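Local atomic coordinates of phosphatidylinositol phosphate phosphatase (Schizosaccharomyces pombe, PDB entry 1I9Z), a protein that removes the 5-phosphate from soluble and lipid inositol phosphates, using a magnesium-dependent catalytic domain of a synaptojanin. Residues K23-F28 against F153-T158; V60-I65 against R82-C87; H179-I184 against V202-D207; K262-I265 against Y270-S273. One frame throughout, in Å; residues are numbered along the deposited sequence.

Interaction 1. Residues K23-F28 against F153-T158; sequences KNVKIF and FDYEDT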
loop_
_atom_site.group_PDB
_atom_site.type_symbol
_atom_site.label_atom_id
_atom_site.label_comp_id
_atom_site.label_asym_id
_atom_site.label_seq_id
_atom_site.Cartn_x
_atom_site.Cartn_y
_atom_site.Cartn_z
ATOM N N LYS A 23 9.865 12.771 12.516
ATOM C CA LYS A 23 8.536 13.341 12.284
ATOM C C LYS A 23 7.575 12.149 11.920
ATOM O O LYS A 23 8.027 11.142 11.403
ATOM C CB LYS A 23 8.628 14.349 11.111
ATOM C CG LYS A 23 7.299 14.902 10.597
ATOM C CD LYS A 23 7.437 16.062 9.573
ATOM C CE LYS A 23 6.277 16.086 8.530
ATOM N NZ LYS A 23 4.879 16.278 9.065
ATOM N N ASN A 24 6.291 12.253 12.243
ATOM C CA ASN A 24 5.320 11.220 11.885
ATOM C C ASN A 24 4.536 11.791 10.686
ATOM O O ASN A 24 4.103 12.929 10.716
ATOM C CB ASN A 24 4.334 10.935 13.026
ATOM C CG ASN A 24 4.597 9.582 13.719
ATOM O OD1 ASN A 24 5.650 8.917 13.525
ATOM N ND2 ASN A 24 3.636 9.168 14.551
ATOM N N VAL A 25 4.390 11.005 9.636
ATOM C CA VAL A 25 3.627 11.427 8.464
ATOM C C VAL A 25 2.378 10.517 8.420
ATOM O O VAL A 25 2.524 9.309 8.583
ATOM C CB VAL A 25 4.483 11.220 7.183
ATOM C CG1 VAL A 25 3.619 11.420 5.913
ATOM C CG2 VAL A 25 5.681 12.245 7.200
ATOM N N LYS A 26 1.190 11.092 8.214
ATOM C CA LYS A 26 -0.070 10.319 8.132
ATOM C C LYS A 26 -0.313 9.895 6.674
ATOM O O LYS A 26 -0.274 10.734 5.769
ATOM C CB LYS A 26 -1.267 11.177 8.567
ATOM C CG LYS A 26 -1.262 11.602 10.054
ATOM C CD LYS A 26 -2.286 12.731 10.244
ATOM C CE LYS A 26 -2.683 12.984 11.738
ATOM N NZ LYS A 26 -4.026 12.325 12.111
ATOM N N ILE A 27 -0.588 8.612 6.465
ATOM C CA ILE A 27 -0.756 8.087 5.115
ATOM C C ILE A 27 -2.082 7.360 4.982
ATOM O O ILE A 27 -2.432 6.524 5.818
ATOM C CB ILE A 27 0.373 7.108 4.766
ATOM C CG1 ILE A 27 1.728 7.826 4.853
ATOM C CG2 ILE A 27 0.105 6.541 3.339
ATOM C CD1 ILE A 27 2.972 6.881 4.682
ATOM N N PHE A 28 -2.830 7.694 3.953
ATOM C CA PHE A 28 -4.173 7.121 3.722
ATOM C C PHE A 28 -4.069 6.279 2.470
ATOM O O PHE A 28 -3.679 6.803 1.403
ATOM C CB PHE A 28 -5.188 8.245 3.474
ATOM C CG PHE A 28 -6.634 7.775 3.453
ATOM C CD1 PHE A 28 -7.440 7.900 4.617
ATOM C CD2 PHE A 28 -7.224 7.236 2.283
ATOM C CE1 PHE A 28 -8.782 7.504 4.627
ATOM C CE2 PHE A 28 -8.583 6.821 2.267
ATOM C CZ PHE A 28 -9.375 6.956 3.479
ATOM N N PHE A 153 9.452 6.334 -3.211
ATOM C CA PHE A 153 10.044 7.649 -3.057
ATOM C C PHE A 153 10.688 7.733 -1.664
ATOM O O PHE A 153 10.419 6.898 -0.760
ATOM C CB PHE A 153 8.982 8.775 -3.251
ATOM C CG PHE A 153 7.802 8.730 -2.296
ATOM C CD1 PHE A 153 7.871 9.351 -1.059
ATOM C CD2 PHE A 153 6.623 8.048 -2.638
ATOM C CE1 PHE A 153 6.791 9.304 -0.154
ATOM C CE2 PHE A 153 5.525 7.984 -1.761
ATOM C CZ PHE A 153 5.593 8.608 -0.517
ATOM N N ASP A 154 11.537 8.734 -1.484
ATOM C CA ASP A 154 12.115 8.909 -0.156
ATOM C C ASP A 154 11.400 10.118 0.397
ATOM O O ASP A 154 11.100 11.064 -0.355
ATOM C CB ASP A 154 13.620 9.178 -0.256
ATOM C CG ASP A 154 14.342 8.010 -0.741
ATOM O OD1 ASP A 154 14.185 6.956 -0.107
ATOM O OD2 ASP A 154 15.053 8.081 -1.756
ATOM N N TYR A 155 11.068 10.057 1.688
ATOM C CA TYR A 155 10.468 11.181 2.408
ATOM C C TYR A 155 11.606 11.487 3.417
ATOM O O TYR A 155 11.858 10.749 4.393
ATOM C CB TYR A 155 9.147 10.819 3.066
ATOM C CG TYR A 155 8.438 12.039 3.611
ATOM C CD1 TYR A 155 7.217 12.453 3.071
ATOM C CD2 TYR A 155 8.978 12.783 4.671
ATOM C CE1 TYR A 155 6.551 13.543 3.554
ATOM C CE2 TYR A 155 8.306 13.914 5.178
ATOM C CZ TYR A 155 7.100 14.282 4.607
ATOM O OH TYR A 155 6.423 15.382 5.037
ATOM N N GLU A 156 12.290 12.599 3.141
ATOM C CA GLU A 156 13.515 12.926 3.870
ATOM C C GLU A 156 14.407 11.689 3.678
ATOM O O GLU A 156 14.590 11.256 2.541
ATOM C CB GLU A 156 13.234 13.243 5.341
ATOM C CG GLU A 156 12.446 14.531 5.560
ATOM C CD GLU A 156 13.096 15.846 5.034
ATOM O OE1 GLU A 156 14.273 15.900 4.647
ATOM O OE2 GLU A 156 12.373 16.849 5.004
ATOM N N ASP A 157 14.944 11.083 4.746
ATOM C CA ASP A 157 15.805 9.933 4.533
ATOM C C ASP A 157 15.122 8.583 4.782
ATOM O O ASP A 157 15.786 7.584 5.074
ATOM C CB ASP A 157 17.055 10.030 5.409
ATOM C CG ASP A 157 17.919 11.249 5.056
ATOM O OD1 ASP A 157 17.708 12.331 5.601
ATOM O OD2 ASP A 157 18.796 11.107 4.200
ATOM N N THR A 158 13.805 8.549 4.666
ATOM C CA THR A 158 13.080 7.304 4.891
ATOM C C THR A 158 12.515 6.853 3.541
ATOM O O THR A 158 11.894 7.679 2.876
ATOM C CB THR A 158 11.927 7.564 5.887
ATOM O OG1 THR A 158 12.493 7.910 7.182
ATOM C CG2 THR A 158 11.061 6.292 6.023
#

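Interaction 2. Residues V60-I65 against R82-C87; sequences VGFQEI and REWESC. With CA (calcium ion), chain B.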
loop_
_atom_site.group_PDB
_atom_site.type_symbol
_atom_site.label_atom_id
_atom_site.label_comp_id
_atom_site.label_asym_id
_atom_site.label_seq_id
_atom_site.Cartn_x
_atom_site.Cartn_y
_atom_site.Cartn_z
ATOM N N VAL A 60 -3.812 6.017 -3.775
ATOM C CA VAL A 60 -5.025 5.434 -4.315
ATOM C C VAL A 60 -4.753 4.462 -5.456
ATOM O O VAL A 60 -4.112 4.820 -6.457
ATOM C CB VAL A 60 -5.958 6.564 -4.855
ATOM C CG1 VAL A 60 -7.344 5.986 -5.260
ATOM C CG2 VAL A 60 -6.104 7.706 -3.775
ATOM N N GLY A 61 -5.257 3.237 -5.302
ATOM C CA GLY A 61 -5.108 2.231 -6.310
ATOM C C GLY A 61 -6.460 1.785 -6.817
ATOM O O GLY A 61 -7.410 1.496 -6.030
ATOM N N PHE A 62 -6.575 1.742 -8.144
ATOM C CA PHE A 62 -7.789 1.290 -8.807
ATOM C C PHE A 62 -7.530 0.037 -9.606
ATOM O O PHE A 62 -6.378 -0.157 -10.131
ATOM C CB PHE A 62 -8.315 2.354 -9.841
ATOM C CG PHE A 62 -8.800 3.605 -9.200
ATOM C CD1 PHE A 62 -8.063 4.765 -9.285
ATOM C CD2 PHE A 62 -10.019 3.626 -8.526
ATOM C CE1 PHE A 62 -8.560 5.989 -8.686
ATOM C CE2 PHE A 62 -10.524 4.846 -7.914
ATOM C CZ PHE A 62 -9.785 6.011 -8.013
ATOM N N GLN A 63 -8.545 -0.851 -9.647
ATOM C CA GLN A 63 -8.513 -1.999 -10.548
ATOM C C GLN A 63 -9.733 -1.887 -11.479
ATOM O O GLN A 63 -10.770 -1.292 -11.118
ATOM C CB GLN A 63 -8.505 -3.333 -9.835
ATOM C CG GLN A 63 -7.310 -3.398 -8.788
ATOM C CD GLN A 63 -7.695 -2.716 -7.494
ATOM O OE1 GLN A 63 -8.852 -2.828 -7.061
ATOM N NE2 GLN A 63 -6.735 -2.056 -6.839
ATOM N N GLU A 64 -9.615 -2.485 -12.655
ATOM C CA GLU A 64 -10.679 -2.444 -13.671
ATOM C C GLU A 64 -11.168 -1.044 -14.054
ATOM O O GLU A 64 -12.401 -0.791 -14.112
ATOM C CB GLU A 64 -11.886 -3.340 -13.308
ATOM C CG GLU A 64 -11.416 -4.780 -13.054
ATOM C CD GLU A 64 -12.539 -5.772 -13.072
ATOM O OE1 GLU A 64 -13.496 -5.573 -13.867
ATOM O OE2 GLU A 64 -12.437 -6.802 -12.396
ATOM N N ILE A 65 -10.244 -0.141 -14.324
ATOM C CA ILE A 65 -10.645 1.212 -14.800
ATOM C C ILE A 65 -11.488 0.955 -16.069
ATOM O O ILE A 65 -12.451 1.682 -16.393
ATOM C CB ILE A 65 -9.409 2.093 -15.072
ATOM C CG1 ILE A 65 -8.888 2.591 -13.715
ATOM C CG2 ILE A 65 -9.810 3.338 -16.067
ATOM C CD1 ILE A 65 -7.638 3.378 -13.784
ATOM N N ARG A 82 -7.083 9.392 -16.204
ATOM C CA ARG A 82 -6.982 10.796 -15.912
ATOM C C ARG A 82 -8.272 11.420 -15.395
ATOM O O ARG A 82 -8.193 12.418 -14.693
ATOM C CB ARG A 82 -6.476 11.562 -17.158
ATOM C CG ARG A 82 -5.004 11.241 -17.386
ATOM C CD ARG A 82 -4.378 11.856 -18.660
ATOM N NE ARG A 82 -2.937 11.567 -18.590
ATOM C CZ ARG A 82 -2.178 11.165 -19.606
ATOM N NH1 ARG A 82 -2.730 10.995 -20.815
ATOM N NH2 ARG A 82 -0.875 10.950 -19.397
ATOM N N GLU A 83 -9.421 10.859 -15.751
ATOM C CA GLU A 83 -10.712 11.394 -15.238
ATOM C C GLU A 83 -10.765 11.125 -13.716
ATOM O O GLU A 83 -11.216 11.939 -12.914
ATOM C CB GLU A 83 -11.876 10.670 -15.890
ATOM C CG GLU A 83 -12.128 11.068 -17.358
ATOM C CD GLU A 83 -13.264 10.242 -17.958
ATOM O OE1 GLU A 83 -14.374 10.304 -17.389
ATOM O OE2 GLU A 83 -13.052 9.531 -18.970
ATOM N N TRP A 84 -10.319 9.918 -13.332
ATOM C CA TRP A 84 -10.277 9.579 -11.923
ATOM C C TRP A 84 -9.279 10.487 -11.211
ATOM O O TRP A 84 -9.566 10.978 -10.121
ATOM C CB TRP A 84 -9.876 8.081 -11.738
ATOM C CG TRP A 84 -11.015 7.222 -12.047
ATOM C CD1 TRP A 84 -11.178 6.424 -13.134
ATOM C CD2 TRP A 84 -12.147 7.013 -11.204
ATOM N NE1 TRP A 84 -12.335 5.692 -13.002
ATOM C CE2 TRP A 84 -12.960 6.049 -11.832
ATOM C CE3 TRP A 84 -12.550 7.554 -9.965
ATOM C CZ2 TRP A 84 -14.185 5.583 -11.275
ATOM C CZ3 TRP A 84 -13.768 7.079 -9.384
ATOM C CH2 TRP A 84 -14.563 6.103 -10.062
ATOM N N GLU A 85 -8.106 10.702 -11.808
ATOM C CA GLU A 85 -7.128 11.614 -11.189
ATOM C C GLU A 85 -7.735 12.982 -10.941
ATOM O O GLU A 85 -7.518 13.611 -9.894
ATOM C CB GLU A 85 -5.870 11.833 -12.087
ATOM C CG GLU A 85 -5.073 10.517 -12.273
ATOM C CD GLU A 85 -3.919 10.630 -13.249
ATOM O OE1 GLU A 85 -3.667 11.734 -13.773
ATOM O OE2 GLU A 85 -3.255 9.614 -13.506
ATOM N N SER A 86 -8.412 13.491 -11.968
ATOM C CA SER A 86 -9.008 14.811 -11.824
ATOM C C SER A 86 -10.070 14.765 -10.724
ATOM O O SER A 86 -10.222 15.752 -9.952
ATOM C CB SER A 86 -9.665 15.223 -13.184
ATOM O OG SER A 86 -10.504 16.341 -12.981
ATOM N N CYS A 87 -10.836 13.669 -10.662
ATOM C CA CYS A 87 -11.867 13.593 -9.607
ATOM C C CYS A 87 -11.277 13.555 -8.201
ATOM O O CYS A 87 -11.757 14.230 -7.286
ATOM C CB CYS A 87 -12.806 12.393 -9.787
ATOM S SG CYS A 87 -13.933 12.513 -11.181
HETATM CA CA CA B . -15.174 -7.532 -12.484
HETATM O O HOH W 1 -13.504 3.827 -15.020
HETATM O O HOH W 2 -13.569 -9.062 -12.797
HETATM O O HOH W 3 -15.747 -8.268 -15.132
HETATM O O HOH W 4 -16.860 -8.803 -11.837
HETATM O O HOH W 5 -15.080 -6.032 -10.787
#

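Interaction 3. Residues H179-I184 against V202-D207; sequences HDYRTI and VVWFGD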
loop_
_atom_site.group_PDB
_atom_site.type_symbol
_atom_site.label_atom_id
_atom_site.label_comp_id
_atom_site.label_asym_id
_atom_site.label_seq_id
_atom_site.Cartn_x
_atom_site.Cartn_y
_atom_site.Cartn_z
ATOM N N HIS A 179 1.659 -17.602 -7.349
ATOM C CA HIS A 179 2.642 -17.498 -8.413
ATOM C C HIS A 179 2.718 -16.025 -8.856
ATOM O O HIS A 179 3.800 -15.501 -9.199
ATOM C CB HIS A 179 2.198 -18.348 -9.582
ATOM C CG HIS A 179 2.988 -18.082 -10.822
ATOM N ND1 HIS A 179 2.454 -17.461 -11.934
ATOM C CD2 HIS A 179 4.277 -18.356 -11.118
ATOM C CE1 HIS A 179 3.387 -17.375 -12.879
ATOM N NE2 HIS A 179 4.503 -17.911 -12.403
ATOM N N ASP A 180 1.560 -15.364 -8.887
ATOM C CA ASP A 180 1.535 -13.952 -9.286
ATOM C C ASP A 180 2.304 -13.108 -8.275
ATOM O O ASP A 180 3.016 -12.158 -8.626
ATOM C CB ASP A 180 0.081 -13.414 -9.377
ATOM C CG ASP A 180 -0.662 -13.909 -10.584
ATOM O OD1 ASP A 180 -0.033 -14.498 -11.477
ATOM O OD2 ASP A 180 -1.908 -13.746 -10.651
ATOM N N TYR A 181 2.157 -13.433 -6.993
ATOM C CA TYR A 181 2.896 -12.741 -5.979
ATOM C C TYR A 181 4.385 -12.866 -6.254
ATOM O O TYR A 181 5.135 -11.873 -6.253
ATOM C CB TYR A 181 2.627 -13.369 -4.581
ATOM C CG TYR A 181 3.655 -12.929 -3.570
ATOM C CD1 TYR A 181 3.592 -11.691 -2.987
ATOM C CD2 TYR A 181 4.814 -13.707 -3.350
ATOM C CE1 TYR A 181 4.658 -11.194 -2.213
ATOM C CE2 TYR A 181 5.874 -13.241 -2.617
ATOM C CZ TYR A 181 5.792 -11.966 -2.050
ATOM O OH TYR A 181 6.845 -11.439 -1.411
ATOM N N ARG A 182 4.832 -14.100 -6.490
ATOM C CA ARG A 182 6.262 -14.294 -6.691
ATOM C C ARG A 182 6.774 -13.582 -7.928
ATOM O O ARG A 182 7.877 -13.038 -7.907
ATOM C CB ARG A 182 6.589 -15.784 -6.803
ATOM C CG ARG A 182 6.268 -16.544 -5.509
ATOM C CD ARG A 182 6.850 -17.997 -5.646
ATOM N NE ARG A 182 5.825 -19.026 -5.614
ATOM C CZ ARG A 182 5.088 -19.362 -6.649
ATOM N NH1 ARG A 182 5.268 -18.740 -7.786
ATOM N NH2 ARG A 182 4.198 -20.304 -6.582
ATOM N N THR A 183 5.972 -13.605 -8.988
ATOM C CA THR A 183 6.295 -12.991 -10.286
ATOM C C THR A 183 6.480 -11.502 -10.122
ATOM O O THR A 183 7.436 -10.892 -10.642
ATOM C CB THR A 183 5.172 -13.298 -11.309
ATOM O OG1 THR A 183 5.123 -14.713 -11.558
ATOM C CG2 THR A 183 5.422 -12.586 -12.701
ATOM N N ILE A 184 5.573 -10.887 -9.371
ATOM C CA ILE A 184 5.660 -9.461 -9.144
ATOM C C ILE A 184 6.753 -9.084 -8.179
ATOM O O ILE A 184 7.462 -8.083 -8.370
ATOM C CB ILE A 184 4.279 -8.909 -8.625
ATOM C CG1 ILE A 184 3.225 -9.090 -9.698
ATOM C CG2 ILE A 184 4.468 -7.451 -8.116
ATOM C CD1 ILE A 184 1.721 -8.960 -9.164
ATOM N N VAL A 202 6.758 -0.662 3.095
ATOM C CA VAL A 202 6.200 -1.094 1.820
ATOM C C VAL A 202 4.703 -1.375 2.073
ATOM O O VAL A 202 4.370 -2.071 3.062
ATOM C CB VAL A 202 6.829 -2.434 1.341
ATOM C CG1 VAL A 202 6.169 -2.841 0.006
ATOM C CG2 VAL A 202 8.360 -2.322 1.187
ATOM N N VAL A 203 3.804 -0.889 1.215
ATOM C CA VAL A 203 2.363 -1.191 1.397
ATOM C C VAL A 203 1.989 -1.771 0.067
ATOM O O VAL A 203 2.252 -1.151 -0.991
ATOM C CB VAL A 203 1.472 0.055 1.691
ATOM C CG1 VAL A 203 -0.011 -0.371 1.753
ATOM C CG2 VAL A 203 1.870 0.662 3.034
ATOM N N TRP A 204 1.465 -3.011 0.090
ATOM C CA TRP A 204 1.116 -3.695 -1.171
ATOM C C TRP A 204 -0.360 -4.039 -1.008
ATOM O O TRP A 204 -0.747 -4.683 -0.030
ATOM C CB TRP A 204 1.947 -4.948 -1.324
ATOM C CG TRP A 204 1.854 -5.675 -2.604
ATOM C CD1 TRP A 204 0.837 -5.658 -3.522
ATOM C CD2 TRP A 204 2.830 -6.596 -3.104
ATOM N NE1 TRP A 204 1.135 -6.496 -4.555
ATOM C CE2 TRP A 204 2.348 -7.089 -4.311
ATOM C CE3 TRP A 204 4.063 -7.055 -2.620
ATOM C CZ2 TRP A 204 3.064 -8.044 -5.086
ATOM C CZ3 TRP A 204 4.778 -8.006 -3.407
ATOM C CH2 TRP A 204 4.275 -8.477 -4.605
ATOM N N PHE A 205 -1.185 -3.661 -1.980
ATOM C CA PHE A 205 -2.600 -3.817 -1.809
ATOM C C PHE A 205 -3.357 -3.908 -3.124
ATOM O O PHE A 205 -2.783 -3.681 -4.182
ATOM C CB PHE A 205 -3.139 -2.565 -1.029
ATOM C CG PHE A 205 -3.062 -1.232 -1.848
ATOM C CD1 PHE A 205 -4.180 -0.781 -2.559
ATOM C CD2 PHE A 205 -1.895 -0.476 -1.897
ATOM C CE1 PHE A 205 -4.129 0.413 -3.297
ATOM C CE2 PHE A 205 -1.808 0.721 -2.623
ATOM C CZ PHE A 205 -2.951 1.182 -3.333
ATOM N N GLY A 206 -4.646 -4.204 -3.023
ATOM C CA GLY A 206 -5.502 -4.236 -4.215
ATOM C C GLY A 206 -6.429 -5.421 -4.229
ATOM O O GLY A 206 -6.791 -5.928 -3.183
ATOM N N ASP A 207 -6.824 -5.858 -5.423
ATOM C CA ASP A 207 -7.755 -6.977 -5.579
ATOM C C ASP A 207 -6.836 -8.175 -5.793
ATOM O O ASP A 207 -6.489 -8.549 -6.929
ATOM C CB ASP A 207 -8.643 -6.765 -6.813
ATOM C CG ASP A 207 -9.662 -7.896 -6.991
ATOM O OD1 ASP A 207 -9.509 -8.949 -6.298
ATOM O OD2 ASP A 207 -10.586 -7.737 -7.832
#

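Interaction 4. Residues K262-I265 against Y270-S273; sequences KFDI and YDTS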
loop_
_atom_site.group_PDB
_atom_site.type_symbol
_atom_site.label_atom_id
_atom_site.label_comp_id
_atom_site.label_asym_id
_atom_site.label_seq_id
_atom_site.Cartn_x
_atom_site.Cartn_y
_atom_site.Cartn_z
ATOM N N LYS A 262 -18.651 -9.955 -4.100
ATOM C CA LYS A 262 -19.571 -10.006 -5.153
ATOM C C LYS A 262 -20.937 -9.469 -4.907
ATOM O O LYS A 262 -21.776 -10.200 -4.597
ATOM C CB LYS A 262 -19.537 -11.319 -5.840
ATOM C CG LYS A 262 -20.416 -11.244 -6.883
ATOM C CD LYS A 262 -19.921 -10.286 -7.838
ATOM C CE LYS A 262 -19.722 -11.200 -9.059
ATOM N NZ LYS A 262 -20.317 -10.474 -10.260
ATOM N N PHE A 263 -21.126 -8.153 -5.095
ATOM C CA PHE A 263 -22.425 -7.578 -4.807
ATOM C C PHE A 263 -23.147 -7.258 -6.116
ATOM O O PHE A 263 -22.484 -6.881 -7.141
ATOM C CB PHE A 263 -22.276 -6.201 -4.064
ATOM C CG PHE A 263 -21.850 -6.294 -2.646
ATOM C CD1 PHE A 263 -20.495 -6.124 -2.279
ATOM C CD2 PHE A 263 -22.768 -6.603 -1.655
ATOM C CE1 PHE A 263 -20.090 -6.250 -0.924
ATOM C CE2 PHE A 263 -22.362 -6.731 -0.330
ATOM C CZ PHE A 263 -21.048 -6.553 0.043
ATOM N N ASP A 264 -24.490 -7.302 -6.066
ATOM C CA ASP A 264 -25.306 -6.812 -7.209
ATOM C C ASP A 264 -24.992 -5.306 -7.179
ATOM O O ASP A 264 -24.880 -4.693 -6.109
ATOM C CB ASP A 264 -26.810 -7.006 -6.940
ATOM C CG ASP A 264 -27.251 -8.469 -7.111
ATOM O OD1 ASP A 264 -26.424 -9.317 -7.546
ATOM O OD2 ASP A 264 -28.443 -8.725 -6.820
ATOM N N ILE A 265 -24.835 -4.702 -8.352
ATOM C CA ILE A 265 -24.457 -3.309 -8.421
ATOM C C ILE A 265 -25.610 -2.423 -7.885
ATOM O O ILE A 265 -26.778 -2.661 -8.248
ATOM C CB ILE A 265 -24.200 -2.954 -9.865
ATOM C CG1 ILE A 265 -22.998 -3.803 -10.382
ATOM C CG2 ILE A 265 -23.754 -1.421 -9.943
ATOM C CD1 ILE A 265 -22.948 -3.923 -11.840
ATOM N N TYR A 270 -25.612 -9.765 -1.974
ATOM C CA TYR A 270 -24.554 -10.561 -2.649
ATOM C C TYR A 270 -25.117 -11.239 -3.903
ATOM O O TYR A 270 -26.251 -11.794 -3.922
ATOM C CB TYR A 270 -23.955 -11.599 -1.711
ATOM C CG TYR A 270 -23.074 -10.960 -0.708
ATOM C CD1 TYR A 270 -23.529 -10.699 0.597
ATOM C CD2 TYR A 270 -21.716 -10.578 -1.050
ATOM C CE1 TYR A 270 -22.655 -10.061 1.580
ATOM C CE2 TYR A 270 -20.866 -9.987 -0.055
ATOM C CZ TYR A 270 -21.366 -9.724 1.238
ATOM O OH TYR A 270 -20.592 -9.054 2.171
ATOM N N ASP A 271 -24.260 -11.273 -4.915
ATOM C CA ASP A 271 -24.536 -11.814 -6.231
ATOM C C ASP A 271 -25.748 -12.724 -6.382
ATOM O O ASP A 271 -25.701 -13.883 -5.960
ATOM C CB ASP A 271 -23.275 -12.593 -6.753
ATOM C CG ASP A 271 -23.408 -12.959 -8.250
ATOM O OD1 ASP A 271 -24.283 -12.414 -8.944
ATOM O OD2 ASP A 271 -22.623 -13.784 -8.743
ATOM N N THR A 272 -26.839 -12.183 -6.961
ATOM C CA THR A 272 -28.040 -12.963 -7.215
ATOM C C THR A 272 -28.074 -13.427 -8.672
ATOM O O THR A 272 -29.092 -13.957 -9.116
ATOM C CB THR A 272 -29.359 -12.151 -6.852
ATOM O OG1 THR A 272 -29.406 -10.944 -7.614
ATOM C CG2 THR A 272 -29.346 -11.779 -5.394
ATOM N N SER A 273 -26.990 -13.210 -9.432
ATOM C CA SER A 273 -26.952 -13.673 -10.824
ATOM C C SER A 273 -26.821 -15.178 -10.788
ATOM O O SER A 273 -26.536 -15.793 -9.749
ATOM C CB SER A 273 -25.790 -13.076 -11.631
ATOM O OG SER A 273 -24.580 -13.777 -11.378
HETATM O O HOH W 6 -24.599 -9.773 -9.570
#

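Interaction 1. Residues K23-F28 against F153-T158
Val-25 sets its CG2 methyl over one face of the Tyr-155 ring, 3.8 Å from the ring centroid and 22° off the normal, a CH-pi contact. The methyl sits toward the phenol end, its closest carbon being Tyr-155 CZ at 3.6 Å from Val-25 CG2. Both residues are buried in the layer between the two sheets of this DNase I-like sandwich, where strand 20-33 of one sheet faces strand 147-155 of the other; Ile-57, Leu-160 and Ile-317 also touch the tyrosine. A beta-branched valine suits a strand here, since it turns a compact methyl to the aromatic face. The outer side is looser. Lys-23, exposed, has CG anti to its own N (chi1 172°), and a bend at chi3 (149°) brings CE within 3.6 Å of Tyr-155 OH. Just beyond, the chain reverses in a type II' turn from Tyr-155 to Thr-158, closed by Thr-158 N to Tyr-155 O at 3.0 Å. Replacing Tyr-155 by alanine would probably leave Val-25 CG2 without its aromatic face and open a gap between the sheets. Here the sheets adhere by dispersion and ring-face attraction through a buried methyl-on-ring contact, the exposed Lys-23 marking the outer side.

Interaction 2. Residues V60-I65 against R82-C87
With CG anti to the carbonyl carbon in both residues (chi1 -67° in Phe-62, -76° in Trp-84), the two aromatic side chains leave strand 57-63 and helix 78-94 to meet between them. This is helix-on-sheet packing of the DNase I-like alpha/beta sandwich, the helix lying against the outer surface of the six-stranded sheet. The phenyl end pushes over the indole: Phe-62 CZ comes to 3.7 Å from Trp-84 CE3, and the planes are inclined at 36°, an oblique pairing. Phe-62 CE1 also touches Trp-84 CB, at 3.9 Å, so the phenyl ring spans the root of the tryptophan as well as its benzo part. The nearest CA atoms of the two segments, those of Ile-65 and Trp-84, are 8.9 Å apart, and the two large aromatic side chains fill this interval; Leu-34 touches both of them. Ile-65, just past the strand end, adds a lighter contact, its CG2 4.5 Å from Trp-84 CD1.

The indole N-H is buried but satisfied by a water in its plane, which bridges to the backbone carbonyl of Ile-65. Between Phe-62 and Ile-65 lies Glu-64, whose carboxylate is turned to the metal and also accepts from Asn-33. Its chain runs extended beyond CG; Glu-64 OE2 binds the calcium ion at 2.8 Å, and four waters are also bound to it.

Interaction 3. Residues H179-I184 against V202-D207
Helix 174-187 packs on strand 201-205, the two segments running at a slant in roughly opposite directions with backbones well apart, Tyr-181 CA and Trp-204 CA being 10.4 Å from each other, and side chains fill the interval. Trp-204 reaches from the strand toward the helix, its CG anti to the backbone N (chi1 -173°), and presents the far end of its benzo ring to two residues one helical turn apart. Tyr-181 CE1 lies 3.4 Å from Trp-204 CZ3; the two ring planes are inclined by only 28° but slid past each other, with little overlap. Ile-184 takes the neighbouring corner, its CG2 methyl 3.4 Å from Trp-204 CZ2. A long, rigid indole suits a strand that must span such a gap, while the branched isoleucine fits the space beside it. The polar end of the tryptophan turns to Ser-165, whose OG accepts from Trp-204 NE1, and Phe-247 meets both aromatic rings. On the helix, Thr-183 OG1 returns to His-179 O at 2.8 Å, meeting the carbonyl from the face opposite Thr-183 N. The arrangement is that of a beta-alpha-beta unit, strand 158-166, helix 174-187 and strand 201-205, whose crossover helix packs on the five-stranded sheet.

Interaction 4. Residues K262-I265 against Y270-S273
Asp-264 grips Thr-272 twice: OD2 uses its syn lone pair to accept from Thr-272 OG1 at 2.5 Å, and OD1 takes Thr-272 N at 3.0 Å. Beside this, Asp-271 N gives an almost straight bond (176°) to Lys-262 O, 2.7 Å long, and Phe-263 and Tyr-270 form an offset stack, centroids 4.3 Å apart. One shell out, a water donates to OD1 of both Asp-264 and Asp-271 and probably eases the repulsion between the two carboxylates, whose OD1 atoms are 4.0 Å apart, while Asp-271 OD1 closes an Asx turn on Ser-273 N. Tyr-270 OH is tied to the Pro-259 carbonyl, and Arg-307 makes a cation-pi contact with Phe-263. An alanine at Asp-264 would probably leave Thr-272 N and OG1 without their shared acceptor and the two loop arms less firmly joined. Outside the two segments, Lys-262 NZ pairs with the bound inositol bisphosphate in a salt bridge, consistent with the paired arms fixing the backbone that carries this ligand-pocket lysine.

Overall arrangement
Along the chain, interaction 2 is nested within the loop closed by interaction 1, and interactions 3 and 4 follow in series. The first three build the sandwich: interaction 1 lies between the sheets, while interactions 2 and 3 place a helix against the outside of the six-stranded and five-stranded sheet respectively. Strands 20-33 and 57-63 are neighbours, linking interactions 1 and 2, centres about 23 Å apart. Interactions 2 and 3, centres about 19 Å apart, touch through packing of Gly-61 and Phe-205. Interaction 4 is in a loop about 39 Å, centre to centre, from interaction 1. Glu-64 of interaction 2 binds the calcium ion and Lys-262 of interaction 4 the inositol bisphosphate, so both reach the active-site end.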